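Long-range contacts in transcriptional regulator, TetR family (Thermus thermophilus, PDB 3VPR), which represses transcription as a TetR-family regulator, probably by binding cis-regulatory DNA through a helix-turn-helix motif: residues 10-15 with 27-32; 46-51 with 106-111; 74-79 with 136-141. All blocks are in the same frame, centred on the assembly; numbering follows the deposited sequence.

Overall arrangement
From the N terminus, contact 1 closes a short loop of 11 residues, bringing helix 26-33 back onto helix 4-19 within the DNA-binding region. Contact 2 opens only after contact 1 has closed, at the start of helix 47-70, and ties that start to the approach and first turn of helix 109-135 in the C-terminal domain. Before it closes, contact 3 opens at the start of helix 75-92 and ends in the loop after helix 109-135, so contacts 2 and 3 cross. Ile50 packs on Ala12 and Leu29, joining contacts 1 and 2; contact 3 lies on the opposite side of the chain's centre, about 39 Å from contact 2 between centres.

Contact 1 of 3, residues 10-15 with 27-32; sequences EEAAKL and QDLAQA
Asp28 meets Leu15 at the start of the segment 27-32: the CD2 methyl of Leu15 lies 4.3 Å from the backbone O of Asp28 and grazes its CB. The carboxylate of Asp28 is engaged outside the pair, in a salt bridge with Lys19, while its backbone N bonds to the hydroxyl of Ser25. Leu29 follows and, with Leu15, carries most of the packing. Its CB does not aim at helix 4-19, but CG stands anti to the carbonyl carbon (chi1 -72°), and from there the CD2 branch reaches across. That single methyl sits 3.6 Å from CA of Ala12 and 3.7 Å from its CB, close enough to rest on the helix backbone itself. The same CD2 touches CD2 of Leu15 at 3.6 Å, the two leucine side chains meeting at a slant. Leu15 gets there with CG anti to its own N (chi1 180°), which stretches the chain out toward helix 26-33. Ala32, one turn after Asp28, borders the pair with a looser contact, its CB 4.3 Å from CD2 of Leu15; its N bonds back to Asp28 O in the regular helical way. One Leu15 methyl is thus touched by Asp28, Leu29 and Ala32 together. No hydrogen bond joins the two segments, and the axes of these short segments come within 10.4 Å and cross at 122°. Behind Ala12 and Leu29 lies Ile50 of helix 47-70, and Leu40 of helix 37-44 also packs on Leu29. This is part of the small hydrophobic core of a TetR-type DNA-binding domain, in which helix 4-19 packs against helix 26-33, the first helix of the predicted helix-turn-helix.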
ATOM      1  N   GLU A  10       8.058   5.459  21.825  1.00 26.09           N
ATOM      2  CA  GLU A  10       9.004   4.914  20.859  1.00 38.91           C
ATOM      3  C   GLU A  10       9.188   3.404  21.054  1.00 27.86           C
ATOM      4  O   GLU A  10       9.239   2.652  20.092  1.00 37.54           O
ATOM      5  CB  GLU A  10      10.363   5.614  20.981  1.00 48.38           C
ATOM      6  CG  GLU A  10      11.459   4.950  20.141  1.00 71.57           C
ATOM      7  CD  GLU A  10      12.622   5.877  19.831  1.00 79.80           C
ATOM      8  OE1 GLU A  10      13.064   6.602  20.744  1.00 84.01           O
ATOM      9  OE2 GLU A  10      13.102   5.870  18.676  1.00 89.50           O
ATOM     10  N   GLU A  11       9.274   2.978  22.304  1.00 27.59           N
ATOM     11  CA  GLU A  11       9.447   1.565  22.622  1.00 41.54           C
ATOM     12  C   GLU A  11       8.214   0.756  22.283  1.00 38.37           C
ATOM     13  O   GLU A  11       8.321  -0.386  21.845  1.00 41.68           O
ATOM     14  CB  GLU A  11       9.782   1.373  24.104  1.00 41.69           C
ATOM     15  CG  GLU A  11      11.170   1.876  24.498  1.00 65.57           C
ATOM     16  CD  GLU A  11      12.283   1.151  23.759  1.00 74.50           C
ATOM     17  OE1 GLU A  11      12.401  -0.083  23.928  1.00 80.22           O
ATOM     18  OE2 GLU A  11      13.036   1.814  23.007  1.00 81.34           O
ATOM     19  N   ALA A  12       7.046   1.342  22.512  1.00 35.09           N
ATOM     20  CA  ALA A  12       5.788   0.675  22.199  1.00 31.14           C
ATOM     21  C   ALA A  12       5.733   0.527  20.683  1.00 41.15           C
ATOM     22  O   ALA A  12       5.427  -0.544  20.162  1.00 31.41           O
ATOM     23  CB  ALA A  12       4.604   1.509  22.678  1.00 31.83           C
ATOM     24  N   ALA A  13       6.039   1.611  19.975  1.00 30.11           N
ATOM     25  CA  ALA A  13       6.026   1.569  18.522  1.00 39.35           C
ATOM     26  C   ALA A  13       6.912   0.430  17.995  1.00 42.50           C
ATOM     27  O   ALA A  13       6.518  -0.287  17.078  1.00 37.35           O
ATOM     28  CB  ALA A  13       6.481   2.906  17.946  1.00 34.88           C
ATOM     29  N   LYS A  14       8.103   0.261  18.566  1.00 29.77           N
ATOM     30  CA  LYS A  14       8.987  -0.817  18.119  1.00 30.84           C
ATOM     31  C   LYS A  14       8.399  -2.183  18.455  1.00 34.03           C
ATOM     32  O   LYS A  14       8.434  -3.098  17.640  1.00 38.24           O
ATOM     33  CB  LYS A  14      10.361  -0.711  18.768  1.00 33.46           C
ATOM     34  CG  LYS A  14      11.174   0.480  18.333  1.00 42.51           C
ATOM     35  CD  LYS A  14      12.526   0.470  19.039  1.00 62.12           C
ATOM     36  CE  LYS A  14      13.322   1.728  18.734  1.00 71.32           C
ATOM     37  NZ  LYS A  14      14.640   1.717  19.429  1.00 88.20           N
ATOM     38  N   LEU A  15       7.847  -2.318  19.653  1.00 36.13           N
ATOM     39  CA  LEU A  15       7.285  -3.596  20.065  1.00 41.40           C
ATOM     40  C   LEU A  15       6.096  -3.972  19.184  1.00 44.45           C
ATOM     41  O   LEU A  15       5.960  -5.125  18.788  1.00 42.19           O
ATOM     42  CB  LEU A  15       6.881  -3.554  21.542  1.00 28.85           C
ATOM     43  CG  LEU A  15       6.273  -4.855  22.049  1.00 38.61           C
ATOM     44  CD1 LEU A  15       7.270  -5.994  21.844  1.00 48.20           C
ATOM     45  CD2 LEU A  15       5.911  -4.720  23.514  1.00 33.11           C
ATOM     46  N   GLN A  27       0.334  -5.660  29.480  1.00 39.48           N
ATOM     47  CA  GLN A  27       1.259  -6.397  30.337  1.00 51.78           C
ATOM     48  C   GLN A  27       2.610  -6.517  29.643  1.00 45.78           C
ATOM     49  O   GLN A  27       3.651  -6.304  30.263  1.00 37.65           O
ATOM     50  CB  GLN A  27       0.717  -7.800  30.633  1.00 48.63           C
ATOM     51  CG  GLN A  27       1.532  -8.568  31.648  1.00 60.10           C
ATOM     52  CD  GLN A  27       1.585  -7.865  32.986  1.00 67.60           C
ATOM     53  OE1 GLN A  27       0.556  -7.645  33.622  1.00 76.38           O
ATOM     54  NE2 GLN A  27       2.787  -7.504  33.421  1.00 79.14           N
ATOM     55  N   ASP A  28       2.579  -6.860  28.356  1.00 44.99           N
ATOM     56  CA  ASP A  28       3.794  -6.996  27.555  1.00 44.26           C
ATOM     57  C   ASP A  28       4.610  -5.707  27.520  1.00 48.98           C
ATOM     58  O   ASP A  28       5.829  -5.734  27.702  1.00 42.01           O
ATOM     59  CB  ASP A  28       3.456  -7.393  26.114  1.00 44.08           C
ATOM     60  CG  ASP A  28       2.935  -8.808  26.006  1.00 56.77           C
ATOM     61  OD1 ASP A  28       3.335  -9.658  26.836  1.00 54.04           O
ATOM     62  OD2 ASP A  28       2.142  -9.079  25.078  1.00 55.70           O
ATOM     63  N   LEU A  29       3.938  -4.580  27.273  1.00 41.86           N
ATOM     64  CA  LEU A  29       4.612  -3.287  27.214  1.00 44.44           C
ATOM     65  C   LEU A  29       5.219  -2.918  28.556  1.00 41.12           C
ATOM     66  O   LEU A  29       6.348  -2.432  28.626  1.00 48.65           O
ATOM     67  CB  LEU A  29       3.630  -2.176  26.807  1.00 51.11           C
ATOM     68  CG  LEU A  29       3.098  -2.085  25.373  1.00 60.24           C
ATOM     69  CD1 LEU A  29       1.963  -1.062  25.315  1.00 59.55           C
ATOM     70  CD2 LEU A  29       4.224  -1.690  24.421  1.00 45.60           C
ATOM     71  N   ALA A  30       4.464  -3.144  29.625  1.00 40.49           N
ATOM     72  CA  ALA A  30       4.931  -2.793  30.959  1.00 45.60           C
ATOM     73  C   ALA A  30       6.231  -3.497  31.308  1.00 49.68           C
ATOM     74  O   ALA A  30       7.147  -2.877  31.850  1.00 53.22           O
ATOM     75  CB  ALA A  30       3.873  -3.119  31.986  1.00 43.75           C
ATOM     76  N   GLN A  31       6.309  -4.788  30.997  1.00 38.81           N
ATOM     77  CA  GLN A  31       7.504  -5.567  31.297  1.00 46.18           C
ATOM     78  C   GLN A  31       8.652  -5.216  30.356  1.00 40.41           C
ATOM     79  O   GLN A  31       9.801  -5.137  30.776  1.00 38.31           O
ATOM     80  CB  GLN A  31       7.196  -7.063  31.213  1.00 39.83           C
ATOM     81  CG  GLN A  31       6.139  -7.520  32.197  1.00 51.13           C
ATOM     82  CD  GLN A  31       6.038  -9.026  32.266  1.00 61.76           C
ATOM     83  OE1 GLN A  31       5.845  -9.695  31.247  1.00 54.38           O
ATOM     84  NE2 GLN A  31       6.173  -9.572  33.472  1.00 60.37           N
ATOM     85  N   ALA A  32       8.333  -5.003  29.083  1.00 39.64           N
ATOM     86  CA  ALA A  32       9.347  -4.642  28.105  1.00 38.33           C
ATOM     87  C   ALA A  32       9.972  -3.292  28.483  1.00 49.72           C
ATOM     88  O   ALA A  32      11.177  -3.084  28.304  1.00 46.23           O
ATOM     89  CB  ALA A  32       8.733  -4.578  26.713  1.00 29.94           C
TER

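Contact 2 of 3, residues 46-51 with 106-111; sequences SKEEIL and SLSPEN
Glu48 OE2 is the polar centre of this contact, gripped by the N-cap and first turn of helix 109-135. Through it the start of helix 47-70, the long helix that leaves the DNA-binding region of this TetR-type fold, is fastened to the C-terminal domain. The backbone N of Ser108 gives a nearly straight bond to OE2, 3.0 Å long with an angle of 166° at the hydrogen, arriving from above the carboxylate plane. The hydroxyl of Ser108 adds a weak bond to the same oxygen at 3.3 Å. The Asn111 side chain runs head-on against that of Glu48, its amide nearly coplanar with the carboxylate; the modelled separation of ND2 and OE2 is too short to be trusted in detail, though a bond between the two groups is plausible. Glu48 reaches this spot with CG anti to its N (chi1 -174°) and a bend at the next bond (chi2 -81°), which turns the carboxylate toward the turn of Ser108. Ser108 is the N-cap of helix 109-135, so the carboxylate lies close to the N-terminal end of that helix, whose dipole would probably stabilise its charge. Alongside the polar grip, CD2 of Leu107 lies 3.4 Å from OE2 and 3.8 Å from CG of Leu51, so one methyl spans the acid and the apolar layer. The two leucines run at a slant to each other, and Tyr52 packs on Leu107 and Asn111. Helix 47-70 is itself capped by Ser46, whose OG accepts from Glu49 N. The hydroxyl of Ser106 is hydrogen-bonded to Glu22, while its CB rests 3.8 Å from CD2 of Leu51.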
ATOM      1  N   SER A  46      -4.960   4.238  28.380  1.00 28.67           N
ATOM      2  CA  SER A  46      -5.326   3.005  27.692  1.00 33.85           C
ATOM      3  C   SER A  46      -4.318   2.669  26.617  1.00 33.92           C
ATOM      4  O   SER A  46      -3.516   3.511  26.202  1.00 33.57           O
ATOM      5  CB  SER A  46      -6.701   3.141  27.030  1.00 25.18           C
ATOM      6  OG  SER A  46      -6.664   4.137  26.014  1.00 38.65           O
ATOM      7  N   LYS A  47      -4.385   1.426  26.166  1.00 34.92           N
ATOM      8  CA  LYS A  47      -3.518   0.925  25.108  1.00 36.36           C
ATOM      9  C   LYS A  47      -3.849   1.660  23.817  1.00 31.28           C
ATOM     10  O   LYS A  47      -2.967   2.001  23.026  1.00 40.98           O
ATOM     11  CB  LYS A  47      -3.778  -0.570  24.915  1.00 32.35           C
ATOM     12  CG  LYS A  47      -2.912  -1.265  23.876  1.00 36.13           C
ATOM     13  CD  LYS A  47      -3.465  -2.694  23.627  1.00 32.64           C
ATOM     14  CE  LYS A  47      -2.824  -3.365  22.431  1.00 39.52           C
ATOM     15  NZ  LYS A  47      -3.456  -4.686  22.149  1.00 51.18           N
ATOM     16  N   GLU A  48      -5.139   1.895  23.608  1.00 34.89           N
ATOM     17  CA  GLU A  48      -5.619   2.564  22.405  1.00 37.58           C
ATOM     18  C   GLU A  48      -5.071   3.987  22.311  1.00 30.67           C
ATOM     19  O   GLU A  48      -4.775   4.470  21.224  1.00 29.40           O
ATOM     20  CB  GLU A  48      -7.163   2.553  22.407  1.00 44.15           C
ATOM     21  CG  GLU A  48      -7.845   3.094  21.149  1.00 41.23           C
ATOM     22  CD  GLU A  48      -7.921   4.606  21.125  1.00 49.24           C
ATOM     23  OE1 GLU A  48      -7.827   5.219  22.213  1.00 45.83           O
ATOM     24  OE2 GLU A  48      -8.087   5.179  20.027  1.00 43.19           O
ATOM     25  N   GLU A  49      -4.930   4.650  23.455  1.00 29.05           N
ATOM     26  CA  GLU A  49      -4.401   6.008  23.473  1.00 35.06           C
ATOM     27  C   GLU A  49      -2.931   6.001  23.068  1.00 32.80           C
ATOM     28  O   GLU A  49      -2.463   6.966  22.463  1.00 38.45           O
ATOM     29  CB  GLU A  49      -4.559   6.638  24.859  1.00 35.28           C
ATOM     30  CG  GLU A  49      -3.859   7.988  25.036  1.00 32.49           C
ATOM     31  CD  GLU A  49      -4.504   9.102  24.243  1.00 28.59           C
ATOM     32  OE1 GLU A  49      -5.705   8.991  23.935  1.00 40.38           O
ATOM     33  OE2 GLU A  49      -3.820  10.105  23.951  1.00 34.70           O
ATOM     34  N   ILE A  50      -2.217   4.917  23.382  1.00 29.63           N
ATOM     35  CA  ILE A  50      -0.792   4.799  23.027  1.00 29.05           C
ATOM     36  C   ILE A  50      -0.686   4.672  21.508  1.00 35.48           C
ATOM     37  O   ILE A  50       0.125   5.353  20.866  1.00 33.77           O
ATOM     38  CB  ILE A  50      -0.128   3.556  23.703  1.00 33.16           C
ATOM     39  CG1 ILE A  50      -0.138   3.732  25.224  1.00 29.88           C
ATOM     40  CG2 ILE A  50       1.313   3.373  23.198  1.00 21.82           C
ATOM     41  CD1 ILE A  50       0.546   2.603  25.997  1.00 34.57           C
ATOM     42  N   LEU A  51      -1.521   3.806  20.941  1.00 26.47           N
ATOM     43  CA  LEU A  51      -1.568   3.613  19.497  1.00 34.05           C
ATOM     44  C   LEU A  51      -1.972   4.931  18.835  1.00 31.14           C
ATOM     45  O   LEU A  51      -1.460   5.306  17.788  1.00 35.80           O
ATOM     46  CB  LEU A  51      -2.606   2.542  19.137  1.00 30.11           C
ATOM     47  CG  LEU A  51      -2.942   2.484  17.642  1.00 32.48           C
ATOM     48  CD1 LEU A  51      -1.677   2.156  16.860  1.00 43.03           C
ATOM     49  CD2 LEU A  51      -4.019   1.445  17.372  1.00 41.81           C
ATOM     50  N   SER A 106      -8.183  -0.275  14.869  1.00 53.93           N
ATOM     51  CA  SER A 106      -8.196  -0.374  16.320  1.00 50.67           C
ATOM     52  C   SER A 106      -8.496   0.918  17.070  1.00 43.80           C
ATOM     53  O   SER A 106      -8.867   0.876  18.240  1.00 44.46           O
ATOM     54  CB  SER A 106      -6.861  -0.954  16.812  1.00 63.70           C
ATOM     55  OG  SER A 106      -6.688  -2.290  16.368  1.00 64.38           O
ATOM     56  N   LEU A 107      -8.334   2.064  16.419  1.00 30.48           N
ATOM     57  CA  LEU A 107      -8.609   3.333  17.090  1.00 41.71           C
ATOM     58  C   LEU A 107     -10.093   3.547  17.354  1.00 46.76           C
ATOM     59  O   LEU A 107     -10.943   2.964  16.676  1.00 44.70           O
ATOM     60  CB  LEU A 107      -8.101   4.501  16.251  1.00 38.64           C
ATOM     61  CG  LEU A 107      -6.591   4.616  16.049  1.00 42.19           C
ATOM     62  CD1 LEU A 107      -6.316   5.752  15.088  1.00 30.52           C
ATOM     63  CD2 LEU A 107      -5.897   4.852  17.384  1.00 35.93           C
ATOM     64  N   SER A 108     -10.404   4.385  18.341  1.00 43.76           N
ATOM     65  CA  SER A 108     -11.790   4.708  18.638  1.00 45.23           C
ATOM     66  C   SER A 108     -12.181   5.661  17.510  1.00 42.48           C
ATOM     67  O   SER A 108     -11.316   6.308  16.927  1.00 39.67           O
ATOM     68  CB  SER A 108     -11.911   5.406  19.995  1.00 43.30           C
ATOM     69  OG  SER A 108     -11.099   6.569  20.047  1.00 58.34           O
ATOM     70  N   PRO A 109     -13.481   5.751  17.181  1.00 46.35           N
ATOM     71  CA  PRO A 109     -13.934   6.640  16.103  1.00 41.22           C
ATOM     72  C   PRO A 109     -13.369   8.061  16.148  1.00 34.27           C
ATOM     73  O   PRO A 109     -12.853   8.561  15.151  1.00 31.02           O
ATOM     74  CB  PRO A 109     -15.456   6.606  16.240  1.00 37.34           C
ATOM     75  CG  PRO A 109     -15.709   5.219  16.723  1.00 40.42           C
ATOM     76  CD  PRO A 109     -14.620   5.029  17.778  1.00 38.76           C
ATOM     77  N   GLU A 110     -13.448   8.722  17.293  1.00 33.50           N
ATOM     78  CA  GLU A 110     -12.933  10.084  17.344  1.00 43.83           C
ATOM     79  C   GLU A 110     -11.422  10.157  17.140  1.00 47.50           C
ATOM     80  O   GLU A 110     -10.924  11.124  16.556  1.00 37.98           O
ATOM     81  CB  GLU A 110     -13.329  10.786  18.650  1.00 49.31           C
ATOM     82  CG  GLU A 110     -12.743  12.198  18.772  1.00 57.79           C
ATOM     83  CD  GLU A 110     -13.533  13.107  19.706  1.00 66.51           C
ATOM     84  OE1 GLU A 110     -13.847  12.687  20.845  1.00 63.46           O
ATOM     85  OE2 GLU A 110     -13.830  14.254  19.301  1.00 65.13           O
ATOM     86  N   ASN A 111     -10.683   9.150  17.609  1.00 43.40           N
ATOM     87  CA  ASN A 111      -9.235   9.179  17.408  1.00 44.21           C
ATOM     88  C   ASN A 111      -8.953   8.961  15.939  1.00 33.61           C
ATOM     89  O   ASN A 111      -8.139   9.659  15.352  1.00 39.77           O
ATOM     90  CB  ASN A 111      -8.522   8.097  18.220  1.00 37.89           C
ATOM     91  CG  ASN A 111      -8.398   8.457  19.682  1.00 43.49           C
ATOM     92  OD1 ASN A 111      -8.445   9.629  20.055  1.00 45.85           O
ATOM     93  ND2 ASN A 111      -8.223   7.451  20.520  1.00 40.93           N
TER

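Contact 3 of 3, residues 74-79 with 136-141; sequences DPKEAL and QGVFRE
Phe139 and the first turn of helix 75-92 make the heart of this contact. From CB, with CG anti to the carbonyl carbon (chi1 -64°), the ring is brought up to Pro75, Lys76 and Leu79, and its outer atoms do the touching. CE1 meets CG of Lys76 at 3.6 Å. On the other flank, CE2 lies 4.1 Å from CB of Pro75. At the tip, CZ comes to 3.6 Å from the carbonyl O of Pro75, an atom already taken by Leu79 N in the helix, and reaches more loosely to CD2 of Leu79. Val138 extends the patch, its CG1 lying 3.7 Å from CG of Lys76 while CG2 approaches CG of Pro75; beyond it the side chain of Gln136 comes up to the proline ring. With an alanine in place of Phe139, the ring's contacts with Pro75, Lys76 and Leu79 would vanish, which would probably open a gap beneath the helix start. Both helix ends here are capped: Asp74 is the N-cap of helix 75-92, its OD1 accepting from Lys76 N at 3.1 Å, and Gly137, with positive phi, ends helix 109-135 in a Schellman motif. Leu182 of helix 170-183 also packs on Phe139, as does Leu185 of the second subunit, and Arg140 forms a salt bridge with Asp179 of that subunit. The contact thus joins a helix start to an interhelix loop in the all-helical C-terminal domain of a TetR-family regulator, and forms part of its dimer interface.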
ATOM      1  N   ASP A  74       8.697  27.264  -7.381  1.00 42.65           N
ATOM      2  CA  ASP A  74       8.667  26.340  -8.519  1.00 46.57           C
ATOM      3  C   ASP A  74       7.917  25.032  -8.204  1.00 43.20           C
ATOM      4  O   ASP A  74       8.405  24.184  -7.459  1.00 41.54           O
ATOM      5  CB  ASP A  74      10.105  26.038  -8.973  1.00 45.46           C
ATOM      6  CG  ASP A  74      10.174  24.978 -10.062  1.00 52.26           C
ATOM      7  OD1 ASP A  74       9.154  24.732 -10.738  1.00 55.73           O
ATOM      8  OD2 ASP A  74      11.263  24.398 -10.254  1.00 46.60           O
ATOM      9  N   PRO A  75       6.713  24.862  -8.779  1.00 45.37           N
ATOM     10  CA  PRO A  75       5.876  23.669  -8.576  1.00 44.67           C
ATOM     11  C   PRO A  75       6.617  22.341  -8.751  1.00 38.72           C
ATOM     12  O   PRO A  75       6.312  21.369  -8.066  1.00 36.71           O
ATOM     13  CB  PRO A  75       4.765  23.846  -9.609  1.00 49.14           C
ATOM     14  CG  PRO A  75       4.641  25.348  -9.714  1.00 45.28           C
ATOM     15  CD  PRO A  75       6.082  25.788  -9.740  1.00 42.43           C
ATOM     16  N   LYS A  76       7.583  22.299  -9.665  1.00 39.30           N
ATOM     17  CA  LYS A  76       8.348  21.075  -9.896  1.00 41.22           C
ATOM     18  C   LYS A  76       9.249  20.760  -8.715  1.00 44.42           C
ATOM     19  O   LYS A  76       9.383  19.604  -8.308  1.00 48.78           O
ATOM     20  CB  LYS A  76       9.203  21.191 -11.159  1.00 40.48           C
ATOM     21  CG  LYS A  76       8.413  21.329 -12.458  1.00 56.28           C
ATOM     22  CD  LYS A  76       9.320  21.162 -13.674  1.00 62.40           C
ATOM     23  CE  LYS A  76      10.484  22.150 -13.649  1.00 78.20           C
ATOM     24  NZ  LYS A  76      11.499  21.869 -14.713  1.00 86.80           N
ATOM     25  N   GLU A  77       9.873  21.801  -8.178  1.00 46.59           N
ATOM     26  CA  GLU A  77      10.777  21.672  -7.043  1.00 39.84           C
ATOM     27  C   GLU A  77       9.972  21.446  -5.758  1.00 41.02           C
ATOM     28  O   GLU A  77      10.425  20.772  -4.836  1.00 37.45           O
ATOM     29  CB  GLU A  77      11.627  22.939  -6.935  1.00 48.32           C
ATOM     30  CG  GLU A  77      12.798  22.840  -5.984  1.00 66.10           C
ATOM     31  CD  GLU A  77      13.706  21.668  -6.306  1.00 75.59           C
ATOM     32  OE1 GLU A  77      13.981  21.438  -7.501  1.00 67.22           O
ATOM     33  OE2 GLU A  77      14.152  20.986  -5.359  1.00 84.70           O
ATOM     34  N   ALA A  78       8.770  22.014  -5.712  1.00 37.08           N
ATOM     35  CA  ALA A  78       7.905  21.863  -4.557  1.00 38.04           C
ATOM     36  C   ALA A  78       7.437  20.409  -4.462  1.00 42.37           C
ATOM     37  O   ALA A  78       7.311  19.846  -3.370  1.00 40.00           O
ATOM     38  CB  ALA A  78       6.701  22.792  -4.685  1.00 31.03           C
ATOM     39  N   LEU A  79       7.181  19.800  -5.614  1.00 35.97           N
ATOM     40  CA  LEU A  79       6.730  18.416  -5.626  1.00 30.49           C
ATOM     41  C   LEU A  79       7.866  17.506  -5.181  1.00 28.78           C
ATOM     42  O   LEU A  79       7.652  16.577  -4.410  1.00 28.95           O
ATOM     43  CB  LEU A  79       6.258  18.017  -7.027  1.00 22.11           C
ATOM     44  CG  LEU A  79       5.839  16.545  -7.177  1.00 38.32           C
ATOM     45  CD1 LEU A  79       4.625  16.263  -6.302  1.00 35.79           C
ATOM     46  CD2 LEU A  79       5.530  16.237  -8.640  1.00 32.61           C
ATOM     47  N   GLN A 136      -0.398  27.279 -13.224  1.00 49.74           N
ATOM     48  CA  GLN A 136       0.690  28.085 -13.766  1.00 44.02           C
ATOM     49  C   GLN A 136       1.148  27.537 -15.109  1.00 49.84           C
ATOM     50  O   GLN A 136       2.081  28.061 -15.713  1.00 49.11           O
ATOM     51  CB  GLN A 136       1.863  28.101 -12.794  1.00 39.23           C
ATOM     52  CG  GLN A 136       1.573  28.846 -11.502  1.00 57.52           C
ATOM     53  CD  GLN A 136       2.457  28.389 -10.357  1.00 59.33           C
ATOM     54  OE1 GLN A 136       2.181  27.370  -9.719  1.00 71.66           O
ATOM     55  NE2 GLN A 136       3.532  29.128 -10.098  1.00 58.59           N
ATOM     56  N   GLY A 137       0.489  26.478 -15.578  1.00 49.54           N
ATOM     57  CA  GLY A 137       0.869  25.890 -16.848  1.00 41.25           C
ATOM     58  C   GLY A 137       2.193  25.149 -16.800  1.00 47.90           C
ATOM     59  O   GLY A 137       2.739  24.812 -17.844  1.00 48.94           O
ATOM     60  N   VAL A 138       2.712  24.884 -15.601  1.00 49.08           N
ATOM     61  CA  VAL A 138       3.981  24.167 -15.460  1.00 45.92           C
ATOM     62  C   VAL A 138       3.775  22.666 -15.645  1.00 41.68           C
ATOM     63  O   VAL A 138       4.661  21.956 -16.114  1.00 41.91           O
ATOM     64  CB  VAL A 138       4.620  24.409 -14.081  1.00 47.45           C
ATOM     65  CG1 VAL A 138       5.932  23.660 -13.987  1.00 36.69           C
ATOM     66  CG2 VAL A 138       4.847  25.897 -13.875  1.00 57.37           C
ATOM     67  N   PHE A 139       2.608  22.188 -15.242  1.00 39.53           N
ATOM     68  CA  PHE A 139       2.263  20.787 -15.404  1.00 42.83           C
ATOM     69  C   PHE A 139       1.113  20.778 -16.411  1.00 39.76           C
ATOM     70  O   PHE A 139       0.362  21.751 -16.512  1.00 40.95           O
ATOM     71  CB  PHE A 139       1.774  20.162 -14.086  1.00 45.65           C
ATOM     72  CG  PHE A 139       2.808  20.121 -12.989  1.00 38.25           C
ATOM     73  CD1 PHE A 139       4.152  19.924 -13.276  1.00 36.89           C
ATOM     74  CD2 PHE A 139       2.416  20.232 -11.652  1.00 34.32           C
ATOM     75  CE1 PHE A 139       5.097  19.838 -12.252  1.00 41.01           C
ATOM     76  CE2 PHE A 139       3.355  20.147 -10.618  1.00 40.62           C
ATOM     77  CZ  PHE A 139       4.702  19.949 -10.922  1.00 33.32           C
ATOM     78  N   ARG A 140       0.977  19.699 -17.168  1.00 34.53           N
ATOM     79  CA  ARG A 140      -0.112  19.620 -18.125  1.00 43.47           C
ATOM     80  C   ARG A 140      -1.414  19.385 -17.357  1.00 44.97           C
ATOM     81  O   ARG A 140      -1.389  19.184 -16.136  1.00 42.25           O
ATOM     82  CB  ARG A 140       0.143  18.490 -19.128  1.00 37.63           C
ATOM     83  CG  ARG A 140       0.185  17.107 -18.542  1.00 36.48           C
ATOM     84  CD  ARG A 140       0.663  16.112 -19.584  1.00 44.23           C
ATOM     85  NE  ARG A 140       0.786  14.773 -19.023  1.00 49.62           N
ATOM     86  CZ  ARG A 140      -0.227  13.925 -18.886  1.00 57.21           C
ATOM     87  NH1 ARG A 140      -1.446  14.272 -19.281  1.00 48.67           N
ATOM     88  NH2 ARG A 140      -0.019  12.733 -18.342  1.00 52.78           N
ATOM     89  N   GLU A 141      -2.543  19.411 -18.066  1.00 38.34           N
ATOM     90  CA  GLU A 141      -3.847  19.208 -17.440  1.00 41.17           C
ATOM     91  C   GLU A 141      -3.998  17.751 -17.026  1.00 40.89           C
ATOM     92  O   GLU A 141      -4.086  16.864 -17.866  1.00 40.16           O
ATOM     93  CB  GLU A 141      -4.976  19.582 -18.410  1.00 40.81           C
ATOM     94  CG  GLU A 141      -6.373  19.605 -17.786  1.00 32.94           C
ATOM     95  CD  GLU A 141      -6.597  20.802 -16.862  1.00 34.69           C
ATOM     96  OE1 GLU A 141      -6.266  21.938 -17.251  1.00 38.98           O
ATOM     97  OE2 GLU A 141      -7.126  20.617 -15.752  1.00 44.01           O
TER